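Local coordinates for glycosylation Associate Protein 2 (Streptococcus agalactiae serotype V, PDB 6OYC), which probably takes part, within the Gap123 complex, in the glycosylation and accessory Sec-dependent secretion of a streptococcal surface glycoprotein, at residues 144-149 and 158-163; 132-137 and 254-259; 60-65 and 85-90. All blocks are in the same frame, centred on the assembly; numbering follows the deposited sequence.

Contacts 1 and 2 belong to one antiparallel sheet, in which strands 157-165 and 251-262 are neighbours; their centres lie about 20 Å apart. They touch where Leu158 of contact 1 meets Leu254 and Val137 of contact 2, and contact 1 is nested inside the long stretch of chain that contact 2 closes. Contact 3 closes earlier, in a separate parallel sheet: its nearest atoms are about 19 Å from contact 2 and about 37 Å from contact 1, on the opposite side of the chain's centre. Bound glycerol, probably from the crystallisation liquor, sits about 3 Å from the Arg259 side chain of contact 2 and about 5 Å from the Phe87 side chain of contact 3.

Contact 1: 144-149 and 158-163; sequences NDFEGV and LELEGQ
Val149 and Glu161 form an antiparallel hydrogen-bonded pair, their CA atoms 5.3 Å apart, where the loop 144-149 joins the open end of the beta-hairpin formed by strands 149-153 and 157-165. Val149 N donates to Glu161 O at 3.0 Å, and Glu161 N donates to Val149 O at 3.1 Å. Glu161 O also receives a CA-H...O contact from Gly148. On the face they share the side chains of Val149 and Glu161 run side by side in the same direction, with Val149 CG2 tight against Glu161 CB at 3.4 Å. Extended beyond CG, the Glu161 chain carries OE1 past Val149 CG2 at 3.9 Å. Phe146 lies on the other side of this pair. Its CG stands opposite the backbone N (chi1 180°), which folds the ring back under its own loop: Gly148 N sits 3.4 Å above the centre of one ring face, and Val149 O lies at the edge, in the ring plane. From there Phe146 CE2 reaches Leu160 CD2 at 3.9 Å, the two side chains meeting at a slant. Leu171 of strand 168-180 touches both of them, and the ring of Phe164 meets that of Phe146 with planes about 20° apart. Gly162, where strand 157-165 turns a corner, has backbone angles that call for glycine, and its CA comes within 4.6 Å of Gly148 CA. Glu147 is paired with Arg143 in a salt bridge. Two backbone bonds thus fasten the loop to the strand at this surface corner, while the aromatic ring carries the contact inward to apolar residues.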
ATOM      1  N   ASN B 144      -2.145  22.135  28.368  1.00 29.32           N
ATOM      2  CA  ASN B 144      -2.337  21.648  29.733  1.00 34.43           C
ATOM      3  C   ASN B 144      -3.548  22.252  30.429  1.00 33.69           C
ATOM      4  O   ASN B 144      -4.019  21.680  31.414  1.00 32.40           O
ATOM      5  CB  ASN B 144      -1.079  21.901  30.552  1.00 31.05           C
ATOM      6  CG  ASN B 144       0.070  21.024  30.089  1.00 35.99           C
ATOM      7  OD1 ASN B 144       0.500  21.100  28.935  1.00 34.53           O
ATOM      8  ND2 ASN B 144       0.542  20.161  30.965  1.00 36.80           N
ATOM      9  N   ASP B 145      -4.075  23.372  29.935  1.00 33.12           N
ATOM     10  CA  ASP B 145      -5.238  24.000  30.544  1.00 37.09           C
ATOM     11  C   ASP B 145      -6.531  23.661  29.808  1.00 38.72           C
ATOM     12  O   ASP B 145      -7.526  24.377  29.971  1.00 39.89           O
ATOM     13  CB  ASP B 145      -5.046  25.521  30.638  1.00 32.72           C
ATOM     14  CG  ASP B 145      -4.956  26.194  29.280  1.00 38.34           C
ATOM     15  OD1 ASP B 145      -4.604  25.512  28.293  1.00 39.63           O
ATOM     16  OD2 ASP B 145      -5.230  27.411  29.199  1.00 38.46           O
ATOM     17  N   PHE B 146      -6.541  22.588  29.008  1.00 33.85           N
ATOM     18  CA  PHE B 146      -7.761  22.207  28.308  1.00 38.45           C
ATOM     19  C   PHE B 146      -8.847  21.801  29.299  1.00 39.22           C
ATOM     20  O   PHE B 146      -8.629  20.954  30.167  1.00 41.17           O
ATOM     21  CB  PHE B 146      -7.507  21.060  27.334  1.00 36.99           C
ATOM     22  CG  PHE B 146      -8.747  20.630  26.590  1.00 35.69           C
ATOM     23  CD1 PHE B 146      -9.490  21.555  25.868  1.00 36.03           C
ATOM     24  CD2 PHE B 146      -9.186  19.317  26.636  1.00 35.47           C
ATOM     25  CE1 PHE B 146     -10.635  21.171  25.193  1.00 33.86           C
ATOM     26  CE2 PHE B 146     -10.330  18.927  25.960  1.00 34.56           C
ATOM     27  CZ  PHE B 146     -11.058  19.854  25.237  1.00 32.89           C
ATOM     28  N   GLU B 147     -10.035  22.383  29.133  1.00 41.17           N
ATOM     29  CA  GLU B 147     -11.136  22.263  30.084  1.00 47.06           C
ATOM     30  C   GLU B 147     -12.040  21.061  29.809  1.00 43.95           C
ATOM     31  O   GLU B 147     -12.755  20.617  30.714  1.00 43.89           O
ATOM     32  CB  GLU B 147     -11.995  23.549  30.063  1.00 45.69           C
ATOM     33  CG  GLU B 147     -11.221  24.890  30.063  1.00 51.35           C
ATOM     34  CD  GLU B 147     -10.510  25.216  28.720  1.00 57.90           C
ATOM     35  OE1 GLU B 147     -10.796  24.521  27.709  1.00 56.30           O
ATOM     36  OE2 GLU B 147      -9.642  26.147  28.682  1.00 53.64           O
ATOM     37  N   GLY B 148     -12.043  20.533  28.595  1.00 35.15           N
ATOM     38  CA  GLY B 148     -12.992  19.507  28.231  1.00 37.11           C
ATOM     39  C   GLY B 148     -12.619  18.126  28.725  1.00 34.01           C
ATOM     40  O   GLY B 148     -11.789  17.945  29.618  1.00 37.87           O
ATOM     41  N   VAL B 149     -13.244  17.138  28.111  1.00 36.56           N
ATOM     42  CA  VAL B 149     -13.017  15.736  28.424  1.00 40.90           C
ATOM     43  C   VAL B 149     -12.016  15.143  27.437  1.00 38.55           C
ATOM     44  O   VAL B 149     -12.011  15.468  26.237  1.00 36.15           O
ATOM     45  CB  VAL B 149     -14.341  14.943  28.431  1.00 45.74           C
ATOM     46  CG1 VAL B 149     -15.419  15.708  29.193  1.00 42.05           C
ATOM     47  CG2 VAL B 149     -14.806  14.662  27.050  1.00 46.74           C
ATOM     48  N   LEU B 158      -7.652   9.251  20.150  1.00 34.25           N
ATOM     49  CA  LEU B 158      -7.808  10.255  21.185  1.00 35.07           C
ATOM     50  C   LEU B 158      -9.068  11.054  20.895  1.00 39.11           C
ATOM     51  O   LEU B 158      -9.298  11.488  19.756  1.00 35.44           O
ATOM     52  CB  LEU B 158      -6.594  11.183  21.264  1.00 30.89           C
ATOM     53  CG  LEU B 158      -6.774  12.486  22.043  1.00 35.03           C
ATOM     54  CD1 LEU B 158      -7.201  12.235  23.485  1.00 34.35           C
ATOM     55  CD2 LEU B 158      -5.478  13.314  21.995  1.00 34.10           C
ATOM     56  N   GLU B 159      -9.876  11.243  21.929  1.00 37.84           N
ATOM     57  CA  GLU B 159     -11.187  11.861  21.829  1.00 36.42           C
ATOM     58  C   GLU B 159     -11.200  13.090  22.728  1.00 37.38           C
ATOM     59  O   GLU B 159     -10.957  12.981  23.936  1.00 34.71           O
ATOM     60  CB  GLU B 159     -12.263  10.859  22.245  1.00 41.35           C
ATOM     61  CG  GLU B 159     -13.657  11.170  21.783  1.00 51.95           C
ATOM     62  CD  GLU B 159     -14.627  10.076  22.176  1.00 61.19           C
ATOM     63  OE1 GLU B 159     -14.185   9.095  22.825  1.00 61.48           O
ATOM     64  OE2 GLU B 159     -15.823  10.205  21.843  1.00 60.06           O
ATOM     65  N   LEU B 160     -11.476  14.249  22.137  1.00 35.53           N
ATOM     66  CA  LEU B 160     -11.569  15.511  22.849  1.00 33.42           C
ATOM     67  C   LEU B 160     -12.961  16.076  22.658  1.00 36.17           C
ATOM     68  O   LEU B 160     -13.460  16.130  21.530  1.00 34.94           O
ATOM     69  CB  LEU B 160     -10.530  16.507  22.346  1.00 32.10           C
ATOM     70  CG  LEU B 160      -9.120  15.928  22.431  1.00 39.99           C
ATOM     71  CD1 LEU B 160      -8.210  16.460  21.334  1.00 37.57           C
ATOM     72  CD2 LEU B 160      -8.558  16.225  23.808  1.00 37.15           C
ATOM     73  N   GLU B 161     -13.580  16.511  23.756  1.00 36.37           N
ATOM     74  CA  GLU B 161     -14.920  17.077  23.692  1.00 39.87           C
ATOM     75  C   GLU B 161     -15.026  18.316  24.571  1.00 37.75           C
ATOM     76  O   GLU B 161     -14.606  18.290  25.732  1.00 37.39           O
ATOM     77  CB  GLU B 161     -15.958  16.034  24.113  1.00 41.82           C
ATOM     78  CG  GLU B 161     -17.379  16.548  24.110  1.00 46.91           C
ATOM     79  CD  GLU B 161     -18.388  15.439  24.349  1.00 56.22           C
ATOM     80  OE1 GLU B 161     -17.975  14.318  24.735  1.00 58.03           O
ATOM     81  OE2 GLU B 161     -19.592  15.689  24.138  1.00 61.89           O
ATOM     82  N   GLY B 162     -15.595  19.385  24.017  1.00 36.33           N
ATOM     83  CA  GLY B 162     -15.873  20.589  24.797  1.00 41.20           C
ATOM     84  C   GLY B 162     -15.927  21.827  23.910  1.00 42.99           C
ATOM     85  O   GLY B 162     -16.337  21.759  22.749  1.00 45.80           O
ATOM     86  N   GLN B 163     -15.523  22.947  24.496  1.00 37.88           N
ATOM     87  CA  GLN B 163     -15.437  24.219  23.792  1.00 43.01           C
ATOM     88  C   GLN B 163     -13.987  24.536  23.481  1.00 41.48           C
ATOM     89  O   GLN B 163     -13.149  24.571  24.389  1.00 46.17           O
ATOM     90  CB  GLN B 163     -16.058  25.334  24.621  1.00 45.08           C
ATOM     91  CG  GLN B 163     -17.427  24.942  25.187  1.00 53.23           C
ATOM     92  CD  GLN B 163     -18.575  25.700  24.544  1.00 63.25           C
ATOM     93  OE1 GLN B 163     -18.497  26.092  23.380  1.00 68.06           O
ATOM     94  NE2 GLN B 163     -19.654  25.904  25.300  1.00 70.72           N
TER

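Contact 2: 132-137 and 254-259; sequences GEKLQV and LGPLHR
Gly132 opens the pairing by bringing its CA to Arg259 O in a CA-H...O contact of 3.2 Å. Glu133 follows, joined to Arg259 by two backbone bonds. Their side chains meet aslant, carboxylate and guanidinium planes 49° apart. Glu133 OE1 lies 3.5 Å from Arg259 NH2 but well out of the guanidinium plane, so this salt bridge rests on charge alone; directed bonds come through a water that donates to Glu133 OE2 and accepts from Arg259 NE at 2.8 Å. Tyr131 holds Glu133 OE1, and a glycerol accepts from Arg259 NH2. On the opposite face Lys134 lays its aliphatic chain along His258, CG lying over one face of the imidazole, 3.4 Å from His258 ND1, and against Pro256 CB at 3.7 Å. A bend at chi3 (-82°) carries NZ onward to the carbonyl of Leu331, while Glu308 and Glu191 bind the two imidazole nitrogens of His258. Leu135 pairs with Leu257 through two backbone bonds and faces the interior, its CD1 reaching Arg259 CG at 4.1 Å. A second water joins Leu135 O to Gly255 O where the strands begin to part. Gln136 brings OE1 against the Pro256 ring, although its amide is bonded to Asn156 and Leu331. Val137 ends the segment with CG1 at 3.4 Å from Leu254 O. Both faces are mixed: Leu135 and Leu257 lie beside the Glu133-Arg259 pair on one, Lys134 with His258 on the other. Strand 132-135 flanks the long strand 251-262 in an antiparallel sheet whose Leu135 and Arg259 meet Ile178 of a second antiparallel sheet, consistent with sandwich-like packing.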
ATOM      1  N   GLY B 132       6.641   4.476   4.949  1.00 32.41           N
ATOM      2  CA  GLY B 132       5.695   5.257   5.720  1.00 32.99           C
ATOM      3  C   GLY B 132       5.766   4.829   7.165  1.00 32.75           C
ATOM      4  O   GLY B 132       6.275   3.750   7.485  1.00 35.43           O
ATOM      5  N   GLU B 133       5.265   5.695   8.043  1.00 32.98           N
ATOM      6  CA  GLU B 133       5.124   5.346   9.449  1.00 34.41           C
ATOM      7  C   GLU B 133       4.121   6.299  10.078  1.00 32.33           C
ATOM      8  O   GLU B 133       3.699   7.287   9.471  1.00 32.61           O
ATOM      9  CB  GLU B 133       6.474   5.364  10.180  1.00 34.74           C
ATOM     10  CG  GLU B 133       7.028   6.739  10.472  1.00 39.21           C
ATOM     11  CD  GLU B 133       8.365   6.676  11.224  1.00 42.61           C
ATOM     12  OE1 GLU B 133       9.223   5.853  10.868  1.00 44.06           O
ATOM     13  OE2 GLU B 133       8.567   7.455  12.171  1.00 46.94           O
ATOM     14  N   LYS B 134       3.718   5.962  11.294  1.00 27.02           N
ATOM     15  CA  LYS B 134       2.653   6.661  12.002  1.00 35.69           C
ATOM     16  C   LYS B 134       3.209   7.401  13.216  1.00 32.17           C
ATOM     17  O   LYS B 134       4.085   6.892  13.920  1.00 30.16           O
ATOM     18  CB  LYS B 134       1.555   5.675  12.449  1.00 31.90           C
ATOM     19  CG  LYS B 134       0.552   5.327  11.344  1.00 30.54           C
ATOM     20  CD  LYS B 134      -0.142   4.021  11.594  1.00 30.97           C
ATOM     21  CE  LYS B 134       0.732   2.838  11.151  1.00 32.42           C
ATOM     22  NZ  LYS B 134       0.010   1.560  11.373  1.00 33.26           N
ATOM     23  N   LEU B 135       2.727   8.624  13.424  1.00 31.23           N
ATOM     24  CA  LEU B 135       2.835   9.309  14.707  1.00 29.86           C
ATOM     25  C   LEU B 135       1.550   8.992  15.457  1.00 31.27           C
ATOM     26  O   LEU B 135       0.463   9.451  15.066  1.00 29.97           O
ATOM     27  CB  LEU B 135       3.025  10.812  14.514  1.00 29.07           C
ATOM     28  CG  LEU B 135       4.432  11.228  14.068  1.00 31.61           C
ATOM     29  CD1 LEU B 135       4.649  11.000  12.556  1.00 30.55           C
ATOM     30  CD2 LEU B 135       4.685  12.667  14.398  1.00 32.70           C
ATOM     31  N   GLN B 136       1.669   8.164  16.493  1.00 29.54           N
ATOM     32  CA  GLN B 136       0.529   7.696  17.271  1.00 32.16           C
ATOM     33  C   GLN B 136       0.081   8.759  18.281  1.00 34.35           C
ATOM     34  O   GLN B 136       0.864   9.621  18.700  1.00 32.27           O
ATOM     35  CB  GLN B 136       0.886   6.392  17.996  1.00 30.61           C
ATOM     36  CG  GLN B 136       1.303   5.239  17.070  1.00 30.97           C
ATOM     37  CD  GLN B 136       0.118   4.651  16.291  1.00 33.45           C
ATOM     38  OE1 GLN B 136      -1.041   5.003  16.522  1.00 36.59           O
ATOM     39  NE2 GLN B 136       0.414   3.756  15.369  1.00 32.73           N
ATOM     40  N   VAL B 137      -1.187   8.660  18.709  1.00 30.24           N
ATOM     41  CA  VAL B 137      -1.777   9.685  19.562  1.00 31.49           C
ATOM     42  C   VAL B 137      -1.063   9.781  20.900  1.00 34.87           C
ATOM     43  O   VAL B 137      -1.248  10.766  21.626  1.00 34.47           O
ATOM     44  CB  VAL B 137      -3.300   9.464  19.783  1.00 32.68           C
ATOM     45  CG1 VAL B 137      -4.078   9.677  18.491  1.00 34.84           C
ATOM     46  CG2 VAL B 137      -3.604   8.096  20.393  1.00 29.87           C
ATOM     47  N   LEU B 254      -9.097  11.830  17.121  1.00 36.61           N
ATOM     48  CA  LEU B 254      -7.865  11.752  16.348  1.00 34.81           C
ATOM     49  C   LEU B 254      -7.348  10.324  16.340  1.00 34.60           C
ATOM     50  O   LEU B 254      -7.299   9.671  17.386  1.00 36.66           O
ATOM     51  CB  LEU B 254      -6.803  12.679  16.930  1.00 30.75           C
ATOM     52  CG  LEU B 254      -7.229  14.147  16.924  1.00 35.99           C
ATOM     53  CD1 LEU B 254      -6.292  14.972  17.774  1.00 32.92           C
ATOM     54  CD2 LEU B 254      -7.267  14.681  15.494  1.00 30.97           C
ATOM     55  N   GLY B 255      -6.947   9.852  15.171  1.00 32.04           N
ATOM     56  CA  GLY B 255      -6.249   8.595  15.069  1.00 34.24           C
ATOM     57  C   GLY B 255      -4.805   8.829  14.674  1.00 34.11           C
ATOM     58  O   GLY B 255      -4.272   9.925  14.840  1.00 32.17           O
ATOM     59  N   PRO B 256      -4.141   7.809  14.138  1.00 34.28           N
ATOM     60  CA  PRO B 256      -2.743   7.984  13.746  1.00 31.03           C
ATOM     61  C   PRO B 256      -2.581   9.106  12.732  1.00 33.52           C
ATOM     62  O   PRO B 256      -3.444   9.345  11.884  1.00 32.38           O
ATOM     63  CB  PRO B 256      -2.372   6.629  13.122  1.00 30.80           C
ATOM     64  CG  PRO B 256      -3.442   5.675  13.569  1.00 35.37           C
ATOM     65  CD  PRO B 256      -4.674   6.499  13.729  1.00 35.54           C
ATOM     66  N   LEU B 257      -1.443   9.788  12.820  1.00 33.83           N
ATOM     67  CA  LEU B 257      -0.983  10.687  11.768  1.00 32.61           C
ATOM     68  C   LEU B 257       0.047   9.926  10.940  1.00 30.37           C
ATOM     69  O   LEU B 257       1.122   9.580  11.444  1.00 31.85           O
ATOM     70  CB  LEU B 257      -0.395  11.971  12.362  1.00 29.32           C
ATOM     71  CG  LEU B 257       0.477  12.813  11.431  1.00 30.84           C
ATOM     72  CD1 LEU B 257      -0.375  13.368  10.290  1.00 30.21           C
ATOM     73  CD2 LEU B 257       1.160  13.960  12.193  1.00 29.70           C
ATOM     74  N   HIS B 258      -0.284   9.657   9.676  1.00 33.95           N
ATOM     75  CA  HIS B 258       0.599   8.943   8.762  1.00 29.26           C
ATOM     76  C   HIS B 258       1.520   9.919   8.064  1.00 29.61           C
ATOM     77  O   HIS B 258       1.084  10.989   7.625  1.00 28.51           O
ATOM     78  CB  HIS B 258      -0.191   8.189   7.690  1.00 27.16           C
ATOM     79  CG  HIS B 258      -1.162   7.198   8.233  1.00 32.19           C
ATOM     80  ND1 HIS B 258      -0.875   5.855   8.324  1.00 31.02           N
ATOM     81  CD2 HIS B 258      -2.429   7.345   8.689  1.00 32.11           C
ATOM     82  CE1 HIS B 258      -1.919   5.217   8.822  1.00 30.89           C
ATOM     83  NE2 HIS B 258      -2.877   6.097   9.047  1.00 34.78           N
ATOM     84  N   ARG B 259       2.775   9.510   7.886  1.00 27.63           N
ATOM     85  CA  ARG B 259       3.692  10.239   7.018  1.00 28.03           C
ATOM     86  C   ARG B 259       4.384   9.261   6.080  1.00 30.24           C
ATOM     87  O   ARG B 259       4.812   8.186   6.505  1.00 33.18           O
ATOM     88  CB  ARG B 259       4.714  11.036   7.838  1.00 30.55           C
ATOM     89  CG  ARG B 259       5.688  10.195   8.660  1.00 30.51           C
ATOM     90  CD  ARG B 259       7.006  10.165   7.939  1.00 29.72           C
ATOM     91  NE  ARG B 259       8.067   9.636   8.776  1.00 35.06           N
ATOM     92  CZ  ARG B 259       9.262   9.279   8.320  1.00 38.72           C
ATOM     93  NH1 ARG B 259       9.548   9.397   7.025  1.00 36.85           N
ATOM     94  NH2 ARG B 259      10.171   8.812   9.155  1.00 38.75           N
TER
HETATM   95  O   HOH W   1       8.168   9.898  11.568  1.00 40.57           O
HETATM   96  O   HOH W   2      -1.753  10.878  16.096  1.00 31.65           O

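Contact 3: 60-65 and 85-90; sequences ISALLL and EVFYPK
Phe87 and Leu65 bury more surface here than any other residues, and they are joined by the backbone bond from Leu65 N to Phe87 O, 2.8 Å long. The Phe87 ring lies on the sheet face shared with Leu64. Its CG is set opposite the carbonyl carbon (chi1 -66°), which turns the ring back along strand 62-65 toward Ala62: CE1 meets Ala62 CB at 3.8 Å, Leu63 O lies at the ring edge, near its plane, and the Leu64 side chain crosses that of Phe87 at about a right angle, CD1 against CB. Phe122 adds an edge-to-face ring contact. Leu65 is directed toward strand 86-89; its CD1 packs on Val86 CG1 at 3.7 Å, and CB comes to the edge of the Tyr88 ring; Leu102 of helix 96-104 touches both Leu65 and Tyr88. The hydroxyl of Tyr88 is bound to Gln68 O. Glu85 is next: its carbonyl accepts from Leu63 N at 2.9 Å, and its extended side chain runs to a water that donates to Ser61 O and, weakly, to Glu85 OE2; Glu82 N holds OE1. Phe87 N also donates to Leu63 O. Strands 62-65 and 86-89, 18° apart, adjoin in a five-stranded parallel sheet; helix 96-104, packed over Leu63, Leu65 and Val86, links 86-89 to neighbouring strand 108-110, a beta-alpha-beta crossover as in Rossmann-like alpha/beta sheets.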
ATOM      1  N   ILE B  60      17.166   4.334 -16.519  1.00 40.24           N
ATOM      2  CA  ILE B  60      16.257   5.297 -17.136  1.00 34.06           C
ATOM      3  C   ILE B  60      14.923   5.142 -16.426  1.00 35.67           C
ATOM      4  O   ILE B  60      14.290   4.082 -16.502  1.00 34.28           O
ATOM      5  CB  ILE B  60      16.119   5.091 -18.649  1.00 34.29           C
ATOM      6  CG1 ILE B  60      17.497   5.108 -19.318  1.00 36.57           C
ATOM      7  CG2 ILE B  60      15.236   6.195 -19.233  1.00 32.95           C
ATOM      8  CD1 ILE B  60      17.450   4.967 -20.832  1.00 38.90           C
ATOM      9  N   SER B  61      14.499   6.191 -15.722  1.00 33.19           N
ATOM     10  CA  SER B  61      13.414   6.053 -14.761  1.00 34.28           C
ATOM     11  C   SER B  61      12.031   6.262 -15.368  1.00 32.99           C
ATOM     12  O   SER B  61      11.023   5.895 -14.743  1.00 32.75           O
ATOM     13  CB  SER B  61      13.630   7.035 -13.605  1.00 34.49           C
ATOM     14  OG  SER B  61      14.657   6.571 -12.759  1.00 38.63           O
ATOM     15  N   ALA B  62      11.947   6.837 -16.563  1.00 33.40           N
ATOM     16  CA  ALA B  62      10.648   6.981 -17.202  1.00 33.73           C
ATOM     17  C   ALA B  62      10.816   7.054 -18.710  1.00 33.38           C
ATOM     18  O   ALA B  62      11.844   7.515 -19.227  1.00 35.14           O
ATOM     19  CB  ALA B  62       9.894   8.220 -16.698  1.00 31.46           C
ATOM     20  N   LEU B  63       9.785   6.592 -19.405  1.00 33.35           N
ATOM     21  CA  LEU B  63       9.649   6.747 -20.846  1.00 31.17           C
ATOM     22  C   LEU B  63       8.508   7.724 -21.082  1.00 29.69           C
ATOM     23  O   LEU B  63       7.362   7.448 -20.708  1.00 31.23           O
ATOM     24  CB  LEU B  63       9.368   5.400 -21.521  1.00 28.08           C
ATOM     25  CG  LEU B  63       8.992   5.443 -23.011  1.00 32.25           C
ATOM     26  CD1 LEU B  63      10.135   6.054 -23.805  1.00 26.74           C
ATOM     27  CD2 LEU B  63       8.624   4.033 -23.550  1.00 26.82           C
ATOM     28  N   LEU B  64       8.811   8.857 -21.696  1.00 28.63           N
ATOM     29  CA  LEU B  64       7.819   9.901 -21.910  1.00 29.96           C
ATOM     30  C   LEU B  64       7.428   9.899 -23.379  1.00 28.04           C
ATOM     31  O   LEU B  64       8.247  10.204 -24.252  1.00 31.46           O
ATOM     32  CB  LEU B  64       8.340  11.271 -21.480  1.00 28.96           C
ATOM     33  CG  LEU B  64       7.352  12.389 -21.825  1.00 29.59           C
ATOM     34  CD1 LEU B  64       5.980  12.138 -21.189  1.00 27.19           C
ATOM     35  CD2 LEU B  64       7.909  13.743 -21.431  1.00 32.09           C
ATOM     36  N   LEU B  65       6.174   9.582 -23.647  1.00 30.10           N
ATOM     37  CA  LEU B  65       5.667   9.483 -25.011  1.00 32.83           C
ATOM     38  C   LEU B  65       4.795  10.706 -25.270  1.00 31.28           C
ATOM     39  O   LEU B  65       3.740  10.868 -24.649  1.00 32.72           O
ATOM     40  CB  LEU B  65       4.892   8.176 -25.200  1.00 29.97           C
ATOM     41  CG  LEU B  65       5.707   6.891 -24.985  1.00 33.45           C
ATOM     42  CD1 LEU B  65       4.843   5.622 -25.145  1.00 31.43           C
ATOM     43  CD2 LEU B  65       6.908   6.848 -25.927  1.00 30.15           C
ATOM     44  N   GLU B  85       6.120   2.984 -15.613  1.00 27.08           N
ATOM     45  CA  GLU B  85       7.221   3.866 -15.981  1.00 27.70           C
ATOM     46  C   GLU B  85       6.975   4.587 -17.292  1.00 28.11           C
ATOM     47  O   GLU B  85       7.833   5.350 -17.740  1.00 28.65           O
ATOM     48  CB  GLU B  85       8.539   3.088 -16.065  1.00 30.56           C
ATOM     49  CG  GLU B  85       9.049   2.632 -14.704  1.00 32.52           C
ATOM     50  CD  GLU B  85      10.442   2.004 -14.765  1.00 35.16           C
ATOM     51  OE1 GLU B  85      10.968   1.780 -15.883  1.00 34.47           O
ATOM     52  OE2 GLU B  85      10.995   1.715 -13.682  1.00 33.56           O
ATOM     53  N   VAL B  86       5.834   4.365 -17.928  1.00 31.24           N
ATOM     54  CA  VAL B  86       5.557   4.922 -19.242  1.00 28.96           C
ATOM     55  C   VAL B  86       4.494   5.996 -19.089  1.00 31.43           C
ATOM     56  O   VAL B  86       3.540   5.840 -18.311  1.00 27.83           O
ATOM     57  CB  VAL B  86       5.118   3.816 -20.226  1.00 30.96           C
ATOM     58  CG1 VAL B  86       4.797   4.401 -21.609  1.00 26.87           C
ATOM     59  CG2 VAL B  86       6.223   2.773 -20.319  1.00 28.89           C
ATOM     60  N   PHE B  87       4.661   7.095 -19.829  1.00 29.75           N
ATOM     61  CA  PHE B  87       3.779   8.241 -19.688  1.00 29.87           C
ATOM     62  C   PHE B  87       3.287   8.712 -21.047  1.00 31.22           C
ATOM     63  O   PHE B  87       4.053   8.772 -22.013  1.00 33.76           O
ATOM     64  CB  PHE B  87       4.508   9.365 -18.932  1.00 29.20           C
ATOM     65  CG  PHE B  87       4.807   9.000 -17.521  1.00 29.38           C
ATOM     66  CD1 PHE B  87       5.921   8.221 -17.214  1.00 30.07           C
ATOM     67  CD2 PHE B  87       3.956   9.391 -16.494  1.00 29.80           C
ATOM     68  CE1 PHE B  87       6.194   7.840 -15.903  1.00 30.26           C
ATOM     69  CE2 PHE B  87       4.226   9.026 -15.180  1.00 32.73           C
ATOM     70  CZ  PHE B  87       5.353   8.246 -14.882  1.00 33.04           C
ATOM     71  N   TYR B  88       2.008   9.081 -21.103  1.00 33.42           N
ATOM     72  CA  TYR B  88       1.328   9.290 -22.367  1.00 34.91           C
ATOM     73  C   TYR B  88       0.202  10.286 -22.123  1.00 30.56           C
ATOM     74  O   TYR B  88      -0.399  10.261 -21.041  1.00 31.80           O
ATOM     75  CB  TYR B  88       0.789   7.950 -22.892  1.00 33.80           C
ATOM     76  CG  TYR B  88       0.044   7.998 -24.212  1.00 34.31           C
ATOM     77  CD1 TYR B  88       0.724   7.844 -25.416  1.00 34.72           C
ATOM     78  CD2 TYR B  88      -1.343   8.157 -24.254  1.00 35.69           C
ATOM     79  CE1 TYR B  88       0.051   7.881 -26.635  1.00 37.02           C
ATOM     80  CE2 TYR B  88      -2.030   8.191 -25.476  1.00 39.73           C
ATOM     81  CZ  TYR B  88      -1.322   8.045 -26.658  1.00 38.13           C
ATOM     82  OH  TYR B  88      -1.965   8.073 -27.872  1.00 41.36           O
ATOM     83  N   PRO B  89      -0.083  11.181 -23.067  1.00 32.25           N
ATOM     84  CA  PRO B  89      -1.037  12.260 -22.780  1.00 37.16           C
ATOM     85  C   PRO B  89      -2.422  11.717 -22.467  1.00 39.07           C
ATOM     86  O   PRO B  89      -2.911  10.783 -23.114  1.00 36.19           O
ATOM     87  CB  PRO B  89      -1.033  13.091 -24.069  1.00 35.94           C
ATOM     88  CG  PRO B  89       0.257  12.757 -24.719  1.00 34.09           C
ATOM     89  CD  PRO B  89       0.485  11.313 -24.420  1.00 33.21           C
ATOM     90  N   LYS B  90      -3.036  12.295 -21.429  1.00 37.15           N
ATOM     91  CA  LYS B  90      -4.400  11.927 -21.076  1.00 41.74           C
ATOM     92  C   LYS B  90      -5.363  12.271 -22.211  1.00 40.94           C
ATOM     93  O   LYS B  90      -6.335  11.549 -22.441  1.00 40.80           O
ATOM     94  CB  LYS B  90      -4.807  12.610 -19.761  1.00 43.40           C
ATOM     95  CG  LYS B  90      -6.297  12.487 -19.432  1.00 59.24           C
ATOM     96  CD  LYS B  90      -6.635  12.888 -17.989  1.00 71.60           C
ATOM     97  CE  LYS B  90      -6.864  11.665 -17.081  1.00 90.57           C
ATOM     98  NZ  LYS B  90      -8.099  10.885 -17.419  1.00 88.49           N
TER
HETATM   99  O   HOH W   3      11.288   4.324 -12.716  1.00 34.66           O